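PDB 6OFT: probable zinc protease PqqL from Escherichia coli, which probably acts as a zinc-dependent metalloendopeptidase of the M16 family in the periplasm, represented here by the first half of the molecule. Local coordinates for residues L18-Y23 with A214-N219; V32-Q37 with A115-W120; M59-T64 with K71-F76; N88-Y93 with V97-L102. All coordinates share one frame; numbering follows the deposited sequence.

Interaction 1 (L18-Y23 with A214-N219); sequences LRYMIY and ALIKDN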
loop_
_atom_site.group_PDB
_atom_site.type_symbol
_atom_site.label_atom_id
_atom_site.label_comp_id
_atom_site.label_asym_id
_atom_site.label_seq_id
_atom_site.Cartn_x
_atom_site.Cartn_y
_atom_site.Cartn_z
ATOM N N LEU A 18 -7.803 -15.404 18.140
ATOM C CA LEU A 18 -7.625 -15.306 16.693
ATOM C C LEU A 18 -8.849 -14.617 16.086
ATOM O O LEU A 18 -9.972 -15.008 16.388
ATOM C CB LEU A 18 -7.399 -16.700 16.054
ATOM C CG LEU A 18 -7.139 -16.699 14.529
ATOM C CD1 LEU A 18 -5.886 -17.475 14.177
ATOM C CD2 LEU A 18 -8.348 -17.244 13.759
ATOM N N ARG A 19 -8.629 -13.610 15.230
ATOM C CA ARG A 19 -9.720 -12.894 14.580
ATOM C C ARG A 19 -9.978 -13.511 13.221
ATOM O O ARG A 19 -9.082 -14.115 12.641
ATOM C CB ARG A 19 -9.381 -11.400 14.421
ATOM C CG ARG A 19 -9.485 -10.553 15.704
ATOM C CD ARG A 19 -8.819 -9.191 15.495
ATOM N NE ARG A 19 -7.369 -9.268 15.707
ATOM C CZ ARG A 19 -6.492 -8.295 15.466
ATOM N NH1 ARG A 19 -6.897 -7.136 14.955
ATOM N NH2 ARG A 19 -5.201 -8.479 15.721
ATOM N N TYR A 20 -11.202 -13.376 12.711
ATOM C CA TYR A 20 -11.528 -13.878 11.373
ATOM C C TYR A 20 -12.418 -12.903 10.648
ATOM O O TYR A 20 -13.136 -12.125 11.282
ATOM C CB TYR A 20 -12.136 -15.291 11.398
ATOM C CG TYR A 20 -13.287 -15.461 12.370
ATOM C CD1 TYR A 20 -14.590 -15.132 12.006
ATOM C CD2 TYR A 20 -13.080 -15.986 13.640
ATOM C CE1 TYR A 20 -15.648 -15.254 12.909
ATOM C CE2 TYR A 20 -14.133 -16.144 14.537
ATOM C CZ TYR A 20 -15.417 -15.782 14.167
ATOM O OH TYR A 20 -16.452 -15.960 15.052
ATOM N N MET A 21 -12.345 -12.922 9.314
ATOM C CA MET A 21 -13.137 -12.075 8.427
ATOM C C MET A 21 -13.540 -12.940 7.270
ATOM O O MET A 21 -12.680 -13.545 6.621
ATOM C CB MET A 21 -12.346 -10.858 7.924
ATOM C CG MET A 21 -11.735 -10.024 9.015
ATOM S SD MET A 21 -11.019 -8.539 8.319
ATOM C CE MET A 21 -12.064 -7.324 9.077
ATOM N N ILE A 22 -14.845 -13.065 7.059
ATOM C CA ILE A 22 -15.419 -13.879 5.983
ATOM C C ILE A 22 -16.275 -13.007 5.078
ATOM O O ILE A 22 -17.149 -12.275 5.551
ATOM C CB ILE A 22 -16.214 -15.100 6.521
ATOM C CG1 ILE A 22 -15.323 -16.007 7.421
ATOM C CG2 ILE A 22 -16.862 -15.901 5.354
ATOM C CD1 ILE A 22 -16.114 -16.817 8.396
ATOM N N TYR A 23 -16.032 -13.107 3.763
ATOM C CA TYR A 23 -16.780 -12.334 2.788
ATOM C C TYR A 23 -17.170 -13.217 1.619
ATOM O O TYR A 23 -16.279 -13.780 0.979
ATOM C CB TYR A 23 -15.998 -11.091 2.324
ATOM C CG TYR A 23 -16.886 -10.084 1.621
ATOM C CD1 TYR A 23 -17.619 -9.147 2.344
ATOM C CD2 TYR A 23 -17.035 -10.102 0.239
ATOM C CE1 TYR A 23 -18.485 -8.259 1.709
ATOM C CE2 TYR A 23 -17.892 -9.211 -0.410
ATOM C CZ TYR A 23 -18.611 -8.285 0.330
ATOM O OH TYR A 23 -19.452 -7.402 -0.303
ATOM N N ALA A 214 -17.203 -22.946 10.158
ATOM C CA ALA A 214 -16.825 -24.270 10.627
ATOM C C ALA A 214 -15.371 -24.577 10.265
ATOM O O ALA A 214 -14.674 -25.129 11.102
ATOM C CB ALA A 214 -17.756 -25.330 10.053
ATOM N N LEU A 215 -14.904 -24.195 9.039
ATOM C CA LEU A 215 -13.510 -24.414 8.594
ATOM C C LEU A 215 -12.546 -23.796 9.589
ATOM O O LEU A 215 -11.608 -24.451 10.015
ATOM C CB LEU A 215 -13.245 -23.771 7.214
ATOM C CG LEU A 215 -13.382 -24.617 5.938
ATOM C CD1 LEU A 215 -12.974 -23.797 4.726
ATOM C CD2 LEU A 215 -12.532 -25.892 5.988
ATOM N N ILE A 216 -12.812 -22.535 9.981
ATOM C CA ILE A 216 -12.003 -21.759 10.922
ATOM C C ILE A 216 -12.037 -22.356 12.322
ATOM O O ILE A 216 -10.975 -22.628 12.888
ATOM C CB ILE A 216 -12.404 -20.255 10.889
ATOM C CG1 ILE A 216 -12.098 -19.637 9.510
ATOM C CG2 ILE A 216 -11.757 -19.454 12.039
ATOM C CD1 ILE A 216 -12.841 -18.335 9.208
ATOM N N LYS A 217 -13.243 -22.547 12.890
ATOM C CA LYS A 217 -13.379 -23.089 14.244
ATOM C C LYS A 217 -12.822 -24.515 14.375
ATOM O O LYS A 217 -12.113 -24.795 15.339
ATOM C CB LYS A 217 -14.826 -22.987 14.755
ATOM C CG LYS A 217 -14.942 -23.191 16.267
ATOM C CD LYS A 217 -16.348 -22.957 16.809
ATOM C CE LYS A 217 -16.462 -23.394 18.250
ATOM N NZ LYS A 217 -16.461 -24.881 18.381
ATOM N N ASP A 218 -13.109 -25.400 13.408
ATOM C CA ASP A 218 -12.622 -26.786 13.457
ATOM C C ASP A 218 -11.110 -26.905 13.394
ATOM O O ASP A 218 -10.563 -27.892 13.886
ATOM C CB ASP A 218 -13.215 -27.626 12.318
ATOM C CG ASP A 218 -14.697 -27.937 12.426
ATOM O OD1 ASP A 218 -15.248 -28.530 11.472
ATOM O OD2 ASP A 218 -15.311 -27.577 13.458
ATOM N N ASN A 219 -10.431 -25.919 12.784
ATOM C CA ASN A 219 -8.996 -26.022 12.574
ATOM C C ASN A 219 -8.124 -25.028 13.322
ATOM O O ASN A 219 -6.919 -25.255 13.408
ATOM C CB ASN A 219 -8.715 -25.932 11.077
ATOM C CG ASN A 219 -9.285 -27.108 10.333
ATOM O OD1 ASN A 219 -8.796 -28.227 10.449
ATOM N ND2 ASN A 219 -10.335 -26.890 9.569
#
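L215 O, the carbonyl oxygen of the residue before I216, which packs on Y20 and I22, accepts from two nitrogens of N219: the side-chain ND2, 2.8 Å from L215 O and in the carbonyl plane on a lone pair, and, weakly, the backbone N. This turn belongs to helix 209-220, which lies against the mixed sheet of the N-terminal M16 domain, and OD1 of the same N219 accepts from Q111. Across the contact there is no hydrogen bond; I216 alone carries it on the helix side, its other apolar neighbours including F201 and V203 of the adjacent strand. L18, Y20 and I22 turn to the helix, whereas R19 and M21 face away, M21 touching L385 and S389 of helix 378-391. Y20 holds CG between its backbone N and carbonyl carbon (chi1 50°), and the ring crosses I216 at a slant, CD2 lying 4.0 Å from I216 CG2. The other branch of I216 is stretched out (chi2 161°) and ends at CD1, 3.8 Å from Y20 CB and, tip to tip, 3.7 Å from I22 CD1.

Interaction 2 (V32-Q37 with A115-W120); sequences VNLWLQ and AIFSEW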
loop_
_atom_site.group_PDB
_atom_site.type_symbol
_atom_site.label_atom_id
_atom_site.label_comp_id
_atom_site.label_asym_id
_atom_site.label_seq_id
_atom_site.Cartn_x
_atom_site.Cartn_y
_atom_site.Cartn_z
ATOM N N VAL A 32 -12.065 -19.717 -3.670
ATOM C CA VAL A 32 -11.902 -19.096 -2.358
ATOM C C VAL A 32 -10.437 -18.713 -2.130
ATOM O O VAL A 32 -9.534 -19.420 -2.562
ATOM C CB VAL A 32 -12.456 -19.999 -1.212
ATOM C CG1 VAL A 32 -11.608 -21.260 -1.019
ATOM C CG2 VAL A 32 -12.586 -19.224 0.099
ATOM N N ASN A 33 -10.224 -17.586 -1.453
ATOM C CA ASN A 33 -8.932 -17.115 -1.002
ATOM C C ASN A 33 -8.918 -17.332 0.492
ATOM O O ASN A 33 -9.902 -17.022 1.184
ATOM C CB ASN A 33 -8.722 -15.641 -1.326
ATOM C CG ASN A 33 -8.263 -15.381 -2.729
ATOM O OD1 ASN A 33 -7.970 -16.297 -3.504
ATOM N ND2 ASN A 33 -8.223 -14.115 -3.096
ATOM N N LEU A 34 -7.844 -17.954 0.973
ATOM C CA LEU A 34 -7.621 -18.210 2.394
ATOM C C LEU A 34 -6.299 -17.545 2.707
ATOM O O LEU A 34 -5.271 -17.928 2.138
ATOM C CB LEU A 34 -7.575 -19.721 2.715
ATOM C CG LEU A 34 -8.783 -20.583 2.316
ATOM C CD1 LEU A 34 -8.502 -22.044 2.602
ATOM C CD2 LEU A 34 -10.074 -20.149 3.048
ATOM N N TRP A 35 -6.345 -16.457 3.496
ATOM C CA TRP A 35 -5.153 -15.698 3.848
ATOM C C TRP A 35 -4.983 -15.651 5.346
ATOM O O TRP A 35 -5.925 -15.283 6.058
ATOM C CB TRP A 35 -5.226 -14.231 3.346
ATOM C CG TRP A 35 -5.121 -13.970 1.865
ATOM C CD1 TRP A 35 -5.297 -14.863 0.839
ATOM C CD2 TRP A 35 -4.929 -12.689 1.253
ATOM N NE1 TRP A 35 -5.156 -14.223 -0.373
ATOM C CE2 TRP A 35 -4.940 -12.885 -0.149
ATOM C CE3 TRP A 35 -4.756 -11.384 1.757
ATOM C CZ2 TRP A 35 -4.817 -11.820 -1.055
ATOM C CZ3 TRP A 35 -4.584 -10.334 0.858
ATOM C CH2 TRP A 35 -4.603 -10.559 -0.528
ATOM N N LEU A 36 -3.761 -15.951 5.824
ATOM C CA LEU A 36 -3.414 -15.824 7.230
ATOM C C LEU A 36 -2.573 -14.548 7.347
ATOM O O LEU A 36 -1.487 -14.440 6.753
ATOM C CB LEU A 36 -2.659 -17.050 7.779
ATOM C CG LEU A 36 -2.131 -16.895 9.226
ATOM C CD1 LEU A 36 -3.306 -16.706 10.248
ATOM C CD2 LEU A 36 -1.206 -18.067 9.610
ATOM N N GLN A 37 -3.089 -13.586 8.114
ATOM C CA GLN A 37 -2.455 -12.295 8.295
ATOM C C GLN A 37 -1.862 -12.124 9.691
ATOM O O GLN A 37 -2.585 -12.098 10.679
ATOM C CB GLN A 37 -3.464 -11.170 7.942
ATOM C CG GLN A 37 -3.016 -9.740 8.278
ATOM C CD GLN A 37 -4.159 -8.791 8.086
ATOM O OE1 GLN A 37 -5.187 -8.876 8.761
ATOM N NE2 GLN A 37 -4.023 -7.883 7.145
ATOM N N ALA A 115 -5.324 -27.360 7.715
ATOM C CA ALA A 115 -4.411 -28.097 8.599
ATOM C C ALA A 115 -2.990 -27.524 8.479
ATOM O O ALA A 115 -2.317 -27.366 9.500
ATOM C CB ALA A 115 -4.427 -29.571 8.263
ATOM N N ILE A 116 -2.577 -27.133 7.242
ATOM C CA ILE A 116 -1.292 -26.475 6.970
ATOM C C ILE A 116 -1.277 -25.085 7.640
ATOM O O ILE A 116 -0.267 -24.723 8.236
ATOM C CB ILE A 116 -0.972 -26.423 5.446
ATOM C CG1 ILE A 116 -0.706 -27.847 4.880
ATOM C CG2 ILE A 116 0.218 -25.492 5.157
ATOM C CD1 ILE A 116 -0.671 -27.972 3.371
ATOM N N PHE A 117 -2.389 -24.320 7.558
ATOM C CA PHE A 117 -2.478 -22.993 8.193
ATOM C C PHE A 117 -2.336 -23.096 9.713
ATOM O O PHE A 117 -1.671 -22.258 10.324
ATOM C CB PHE A 117 -3.780 -22.254 7.821
ATOM C CG PHE A 117 -3.735 -21.451 6.535
ATOM C CD1 PHE A 117 -2.962 -20.302 6.439
ATOM C CD2 PHE A 117 -4.521 -21.808 5.443
ATOM C CE1 PHE A 117 -2.957 -19.534 5.269
ATOM C CE2 PHE A 117 -4.523 -21.035 4.278
ATOM C CZ PHE A 117 -3.739 -19.906 4.196
ATOM N N SER A 118 -2.950 -24.134 10.315
ATOM C CA SER A 118 -2.874 -24.392 11.753
ATOM C C SER A 118 -1.406 -24.585 12.231
ATOM O O SER A 118 -1.026 -24.048 13.269
ATOM C CB SER A 118 -3.716 -25.607 12.111
ATOM O OG SER A 118 -3.853 -25.708 13.514
ATOM N N GLU A 119 -0.587 -25.289 11.436
ATOM C CA GLU A 119 0.825 -25.528 11.718
ATOM C C GLU A 119 1.712 -24.335 11.402
ATOM O O GLU A 119 2.735 -24.167 12.051
ATOM C CB GLU A 119 1.327 -26.798 11.023
ATOM C CG GLU A 119 0.535 -28.010 11.479
ATOM C CD GLU A 119 1.373 -29.204 11.866
ATOM O OE1 GLU A 119 2.541 -29.299 11.421
ATOM O OE2 GLU A 119 0.852 -30.051 12.624
ATOM N N TRP A 120 1.337 -23.487 10.427
ATOM C CA TRP A 120 2.134 -22.290 10.184
ATOM C C TRP A 120 1.977 -21.362 11.406
ATOM O O TRP A 120 2.919 -20.662 11.766
ATOM C CB TRP A 120 1.657 -21.572 8.913
ATOM C CG TRP A 120 2.126 -22.187 7.626
ATOM C CD1 TRP A 120 3.176 -23.046 7.452
ATOM C CD2 TRP A 120 1.573 -21.958 6.325
ATOM N NE1 TRP A 120 3.325 -23.347 6.116
ATOM C CE2 TRP A 120 2.364 -22.676 5.398
ATOM C CE3 TRP A 120 0.495 -21.184 5.843
ATOM C CZ2 TRP A 120 2.109 -22.656 4.023
ATOM C CZ3 TRP A 120 0.248 -21.162 4.477
ATOM C CH2 TRP A 120 1.056 -21.884 3.583
#
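Strand 32-37, through L34 and L36, and helix 115-120, through F117, run almost parallel, 8° apart with axes 10.2 Å from each other, and the backbones come nearest where L36 CA lies 7.3 Å from F117 CA. F117 spans the gap: its ring reaches the strand between L34 and L36 and meets both at a slant. L36 CB is 3.5 Å from both F117 CD1 and F117 CE1, and L34 CB is 3.7 Å from F117 CE2, the two methylenes coming from the same side of the ring plane. At the far end F117 CZ approaches L34 O to 3.2 Å, close packing against the strand backbone itself. With CG of L36 anti to its backbone N (chi1 174°), it is the methylene CB that faces the ring. This is the alpha/beta layering of the M16 domain: helix 107-122 lies on one face of the mixed sheet, where F117 also touches V100 of the neighbouring strand. With an alanine at F117, helix and strand would probably be left with a gap between them, and L34 and L36 without their common partner. W35 points to the other face of the sheet, against T382, S383 and A386 of helix 378-391.

Interaction 3 (M59-T64 with K71-F76); sequences MMFNGT and KVIETF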
loop_
_atom_site.group_PDB
_atom_site.type_symbol
_atom_site.label_atom_id
_atom_site.label_comp_id
_atom_site.label_asym_id
_atom_site.label_seq_id
_atom_site.Cartn_x
_atom_site.Cartn_y
_atom_site.Cartn_z
ATOM N N MET A 59 10.651 -19.554 6.032
ATOM C CA MET A 59 10.759 -20.782 6.827
ATOM C C MET A 59 9.435 -21.532 6.998
ATOM O O MET A 59 9.464 -22.696 7.401
ATOM C CB MET A 59 11.422 -20.521 8.194
ATOM C CG MET A 59 12.923 -20.197 8.137
ATOM S SD MET A 59 13.967 -21.281 7.122
ATOM C CE MET A 59 13.558 -22.936 7.832
ATOM N N MET A 60 8.283 -20.907 6.657
ATOM C CA MET A 60 6.978 -21.577 6.774
ATOM C C MET A 60 6.820 -22.678 5.727
ATOM O O MET A 60 6.111 -23.664 5.947
ATOM C CB MET A 60 5.811 -20.567 6.690
ATOM C CG MET A 60 5.731 -19.604 7.877
ATOM S SD MET A 60 5.716 -20.356 9.526
ATOM C CE MET A 60 7.384 -20.014 10.026
ATOM N N PHE A 61 7.537 -22.535 4.616
ATOM C CA PHE A 61 7.508 -23.482 3.506
ATOM C C PHE A 61 8.649 -24.494 3.586
ATOM O O PHE A 61 8.844 -25.253 2.635
ATOM C CB PHE A 61 7.541 -22.710 2.167
ATOM C CG PHE A 61 6.418 -21.704 2.055
ATOM C CD1 PHE A 61 5.155 -22.093 1.617
ATOM C CD2 PHE A 61 6.614 -20.375 2.414
ATOM C CE1 PHE A 61 4.118 -21.163 1.521
ATOM C CE2 PHE A 61 5.567 -19.456 2.343
ATOM C CZ PHE A 61 4.327 -19.856 1.892
ATOM N N ASN A 62 9.387 -24.537 4.712
ATOM C CA ASN A 62 10.521 -25.448 4.811
ATOM C C ASN A 62 10.517 -26.368 6.048
ATOM O O ASN A 62 11.555 -26.925 6.397
ATOM C CB ASN A 62 11.845 -24.666 4.690
ATOM C CG ASN A 62 12.036 -24.117 3.301
ATOM O OD1 ASN A 62 12.408 -24.835 2.364
ATOM N ND2 ASN A 62 11.742 -22.840 3.127
ATOM N N GLY A 63 9.356 -26.579 6.647
ATOM C CA GLY A 63 9.243 -27.502 7.764
ATOM C C GLY A 63 8.297 -27.138 8.882
ATOM O O GLY A 63 8.412 -26.078 9.501
ATOM N N THR A 64 7.374 -28.049 9.168
ATOM C CA THR A 64 6.441 -27.949 10.296
ATOM C C THR A 64 6.515 -29.310 10.992
ATOM O O THR A 64 7.166 -30.219 10.467
ATOM C CB THR A 64 4.990 -27.571 9.887
ATOM O OG1 THR A 64 4.325 -28.694 9.303
ATOM C CG2 THR A 64 4.892 -26.321 8.988
ATOM N N LYS A 71 7.849 -31.282 2.660
ATOM C CA LYS A 71 6.521 -31.904 2.708
ATOM C C LYS A 71 5.339 -30.921 2.598
ATOM O O LYS A 71 4.308 -31.334 2.080
ATOM C CB LYS A 71 6.355 -32.829 3.924
ATOM C CG LYS A 71 7.255 -34.068 3.892
ATOM C CD LYS A 71 6.772 -35.147 2.925
ATOM C CE LYS A 71 7.723 -36.314 2.847
ATOM N NZ LYS A 71 7.601 -37.032 1.550
ATOM N N VAL A 72 5.472 -29.648 3.039
ATOM C CA VAL A 72 4.378 -28.657 2.906
ATOM C C VAL A 72 4.131 -28.378 1.412
ATOM O O VAL A 72 2.982 -28.413 0.960
ATOM C CB VAL A 72 4.604 -27.361 3.765
ATOM C CG1 VAL A 72 3.956 -26.121 3.156
ATOM C CG2 VAL A 72 4.106 -27.563 5.190
ATOM N N ILE A 73 5.224 -28.187 0.653
ATOM C CA ILE A 73 5.188 -27.925 -0.787
ATOM C C ILE A 73 4.684 -29.144 -1.559
ATOM O O ILE A 73 3.848 -28.987 -2.455
ATOM C CB ILE A 73 6.556 -27.383 -1.285
ATOM C CG1 ILE A 73 6.854 -25.960 -0.696
ATOM C CG2 ILE A 73 6.701 -27.438 -2.815
ATOM C CD1 ILE A 73 5.908 -24.754 -1.130
ATOM N N GLU A 74 5.129 -30.347 -1.163
ATOM C CA GLU A 74 4.700 -31.616 -1.767
ATOM C C GLU A 74 3.218 -31.859 -1.508
ATOM O O GLU A 74 2.542 -32.422 -2.371
ATOM C CB GLU A 74 5.537 -32.811 -1.247
ATOM C CG GLU A 74 6.982 -32.822 -1.742
ATOM C CD GLU A 74 7.938 -33.818 -1.103
ATOM O OE1 GLU A 74 7.466 -34.789 -0.468
ATOM O OE2 GLU A 74 9.169 -33.630 -1.247
ATOM N N THR A 75 2.705 -31.432 -0.330
ATOM C CA THR A 75 1.281 -31.583 -0.007
ATOM C C THR A 75 0.460 -30.644 -0.906
ATOM O O THR A 75 -0.549 -31.076 -1.476
ATOM C CB THR A 75 1.013 -31.390 1.493
ATOM O OG1 THR A 75 1.794 -32.334 2.232
ATOM C CG2 THR A 75 -0.461 -31.575 1.853
ATOM N N PHE A 76 0.895 -29.377 -1.047
ATOM C CA PHE A 76 0.193 -28.417 -1.916
ATOM C C PHE A 76 0.207 -28.924 -3.361
ATOM O O PHE A 76 -0.833 -28.922 -4.001
ATOM C CB PHE A 76 0.817 -27.014 -1.832
ATOM C CG PHE A 76 0.387 -26.178 -0.651
ATOM C CD1 PHE A 76 -0.958 -25.897 -0.429
ATOM C CD2 PHE A 76 1.330 -25.624 0.208
ATOM C CE1 PHE A 76 -1.356 -25.094 0.649
ATOM C CE2 PHE A 76 0.931 -24.823 1.288
ATOM C CZ PHE A 76 -0.405 -24.552 1.488
HETATM O O HOH W 1 7.722 -27.666 2.232
#
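F61 and T64 pack on V72 and I73, joining the loop after helix 52-59 to the first turn of helix 71-77. The close part is apolar: F61 CD1 lies 3.9 Å from I73 CD1, the side chains crossing at a slant, and T64 CG2 meets V72 CG2 at 4.1 Å, roughly at a right angle. The hydroxyl of T64 instead bonds E119. F61 is further enclosed by F83, edge-to-face, and by W120. Beside this core a single water bridges the backbones, giving to F61 O at 2.7 Å and accepting from I73 N at 3.0 Å. By contrast, K71 and E74 are exposed, and K71 NZ forms a salt bridge with E74 OE1. Within the helix, K71 O is gripped from opposite faces of its plane by T75 N and by T75 OG1, the latter at 2.7 Å. F61 lies close to E57 and H58 of the HxxEH motif, predicted as proton acceptor and zinc ligand; beside that predicted site, loop and helix are thus joined by apolar contacts and one water, with no direct hydrogen bond between them.

Interaction 4 (N88-Y93 with V97-L102); sequences NAYTSY and VYQVSL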
loop_
_atom_site.group_PDB
_atom_site.type_symbol
_atom_site.label_atom_id
_atom_site.label_comp_id
_atom_site.label_asym_id
_atom_site.label_seq_id
_atom_site.Cartn_x
_atom_site.Cartn_y
_atom_site.Cartn_z
ATOM N N ASN A 88 1.273 -18.294 -2.035
ATOM C CA ASN A 88 2.196 -17.150 -1.992
ATOM C C ASN A 88 2.293 -16.626 -0.583
ATOM O O ASN A 88 1.448 -16.943 0.248
ATOM C CB ASN A 88 1.664 -15.990 -2.886
ATOM C CG ASN A 88 1.641 -16.270 -4.360
ATOM O OD1 ASN A 88 2.685 -16.317 -5.017
ATOM N ND2 ASN A 88 0.445 -16.457 -4.911
ATOM N N ALA A 89 3.291 -15.769 -0.323
ATOM C CA ALA A 89 3.448 -15.127 0.987
ATOM C C ALA A 89 4.240 -13.857 0.773
ATOM O O ALA A 89 4.970 -13.768 -0.205
ATOM C CB ALA A 89 4.193 -16.050 1.957
ATOM N N TYR A 90 4.098 -12.878 1.673
ATOM C CA TYR A 90 4.873 -11.651 1.587
ATOM C C TYR A 90 5.079 -11.079 2.973
ATOM O O TYR A 90 4.236 -11.284 3.848
ATOM C CB TYR A 90 4.219 -10.598 0.641
ATOM C CG TYR A 90 2.951 -9.954 1.162
ATOM C CD1 TYR A 90 3.002 -8.883 2.058
ATOM C CD2 TYR A 90 1.702 -10.358 0.701
ATOM C CE1 TYR A 90 1.837 -8.288 2.543
ATOM C CE2 TYR A 90 0.531 -9.741 1.150
ATOM C CZ TYR A 90 0.605 -8.690 2.051
ATOM O OH TYR A 90 -0.549 -8.089 2.500
ATOM N N THR A 91 6.162 -10.305 3.134
ATOM C CA THR A 91 6.488 -9.593 4.358
ATOM C C THR A 91 6.643 -8.126 4.005
ATOM O O THR A 91 7.397 -7.780 3.091
ATOM C CB THR A 91 7.761 -10.146 5.029
ATOM O OG1 THR A 91 7.643 -11.554 5.160
ATOM C CG2 THR A 91 8.001 -9.536 6.408
ATOM N N SER A 92 5.933 -7.264 4.726
ATOM C CA SER A 92 6.048 -5.825 4.503
ATOM C C SER A 92 6.500 -5.203 5.824
ATOM O O SER A 92 6.868 -5.920 6.759
ATOM C CB SER A 92 4.709 -5.245 4.048
ATOM O OG SER A 92 3.736 -5.310 5.084
ATOM N N TYR A 93 6.475 -3.881 5.905
ATOM C CA TYR A 93 6.817 -3.171 7.136
ATOM C C TYR A 93 5.818 -3.508 8.250
ATOM O O TYR A 93 6.200 -3.652 9.400
ATOM C CB TYR A 93 6.729 -1.655 6.881
ATOM C CG TYR A 93 7.755 -1.129 5.912
ATOM C CD1 TYR A 93 9.056 -0.864 6.322
ATOM C CD2 TYR A 93 7.411 -0.837 4.592
ATOM C CE1 TYR A 93 10.004 -0.355 5.437
ATOM C CE2 TYR A 93 8.358 -0.346 3.691
ATOM C CZ TYR A 93 9.649 -0.091 4.125
ATOM O OH TYR A 93 10.585 0.431 3.271
ATOM N N VAL A 97 1.865 -11.991 5.438
ATOM C CA VAL A 97 0.617 -12.617 4.984
ATOM C C VAL A 97 0.920 -13.893 4.206
ATOM O O VAL A 97 1.809 -13.885 3.340
ATOM C CB VAL A 97 -0.290 -11.622 4.177
ATOM C CG1 VAL A 97 -1.591 -12.286 3.717
ATOM C CG2 VAL A 97 -0.626 -10.376 4.999
ATOM N N TYR A 98 0.144 -14.969 4.489
ATOM C CA TYR A 98 0.249 -16.295 3.870
ATOM C C TYR A 98 -1.014 -16.546 3.080
ATOM O O TYR A 98 -2.117 -16.436 3.625
ATOM C CB TYR A 98 0.502 -17.364 4.948
ATOM C CG TYR A 98 1.769 -17.086 5.725
ATOM C CD1 TYR A 98 2.995 -17.566 5.284
ATOM C CD2 TYR A 98 1.748 -16.293 6.877
ATOM C CE1 TYR A 98 4.170 -17.274 5.967
ATOM C CE2 TYR A 98 2.917 -15.988 7.563
ATOM C CZ TYR A 98 4.125 -16.495 7.111
ATOM O OH TYR A 98 5.281 -16.261 7.800
ATOM N N GLN A 99 -0.859 -16.798 1.772
ATOM C CA GLN A 99 -1.991 -16.826 0.841
ATOM C C GLN A 99 -2.145 -18.124 0.080
ATOM O O GLN A 99 -1.172 -18.646 -0.468
ATOM C CB GLN A 99 -1.880 -15.644 -0.169
ATOM C CG GLN A 99 -1.626 -14.253 0.473
ATOM C CD GLN A 99 -1.146 -13.193 -0.507
ATOM O OE1 GLN A 99 -0.372 -13.462 -1.423
ATOM N NE2 GLN A 99 -1.577 -11.949 -0.324
ATOM N N VAL A 100 -3.388 -18.649 0.061
ATOM C CA VAL A 100 -3.754 -19.834 -0.709
ATOM C C VAL A 100 -5.105 -19.538 -1.422
ATOM O O VAL A 100 -6.050 -19.072 -0.789
ATOM C CB VAL A 100 -3.811 -21.161 0.106
ATOM C CG1 VAL A 100 -4.128 -22.358 -0.804
ATOM C CG2 VAL A 100 -2.518 -21.417 0.887
ATOM N N SER A 101 -5.168 -19.810 -2.728
ATOM C CA SER A 101 -6.369 -19.714 -3.547
ATOM C C SER A 101 -6.600 -21.118 -4.098
ATOM O O SER A 101 -5.687 -21.702 -4.680
ATOM C CB SER A 101 -6.169 -18.738 -4.705
ATOM O OG SER A 101 -7.407 -18.510 -5.370
ATOM N N LEU A 102 -7.789 -21.682 -3.870
ATOM C CA LEU A 102 -8.094 -23.030 -4.341
ATOM C C LEU A 102 -9.588 -23.171 -4.635
ATOM O O LEU A 102 -10.367 -22.347 -4.146
ATOM C CB LEU A 102 -7.627 -24.090 -3.294
ATOM C CG LEU A 102 -8.499 -24.343 -2.050
ATOM C CD1 LEU A 102 -8.233 -25.717 -1.489
ATOM C CD2 LEU A 102 -8.276 -23.288 -0.962
#
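Y90 and V97 form a hydrogen-bonded antiparallel pair, V97 N giving to Y90 O at 2.9 Å (166°), and Y90 N giving back to V97 O. N88 and Q99 make the second such pair; between them A89 and Y98 form a non-hydrogen-bonded pair in which A89 CB packs 3.8 Å from Y98 CD1. From CB, the Y90 side chain starts with CG between backbone N and carbonyl carbon (chi1 71°), which brings the ring over V97. Beside CD2 and CE2, Q99 NE2 lies at the edge of the Y90 ring, in its plane, 3.4 Å from Y90 CE2, ring and amide planes 74° apart. V97 CB stands over one face, 4.0 Å from the Y90 ring centroid, a CH-pi contact. Y90 CZ lies 3.6 Å from V97 CG2, and Y90 OH, 3.4 Å from that methyl, bonds E95. A leucine at Y90 would probably uncover V97 and leave E95 without its hydroxyl partner. On the other side of the sheet A89 touches E57, the predicted proton acceptor, and T91 OG1 bonds E57 OE2; this beta hairpin, with 87-91 outermost, is consistent with the active-site edge of an M16 domain, where relatives bind substrate in extended form.

Three of the four contacts reach the six-stranded mixed sheet of the N-terminal domain. Across it, strand 19-24 of interaction 1 is separated by strand 199-205 from strand 31-38 of interaction 2, followed by strands 96-103 and 87-91 of interaction 4. The centres of interactions 1 and 2 lie about 10 Å apart, those of 2 and 4 about 9 Å, while interactions 1 and 3 are about 22 Å apart and do not touch. Along the chain interaction 1 encloses interaction 2, which encloses 3 and then 4 in series. A probable hydrogen bond from S118 OG to N219 O joins interactions 1 and 2. Separately, W120 meets F61 and F61 meets A89, a path leading to the predicted active site.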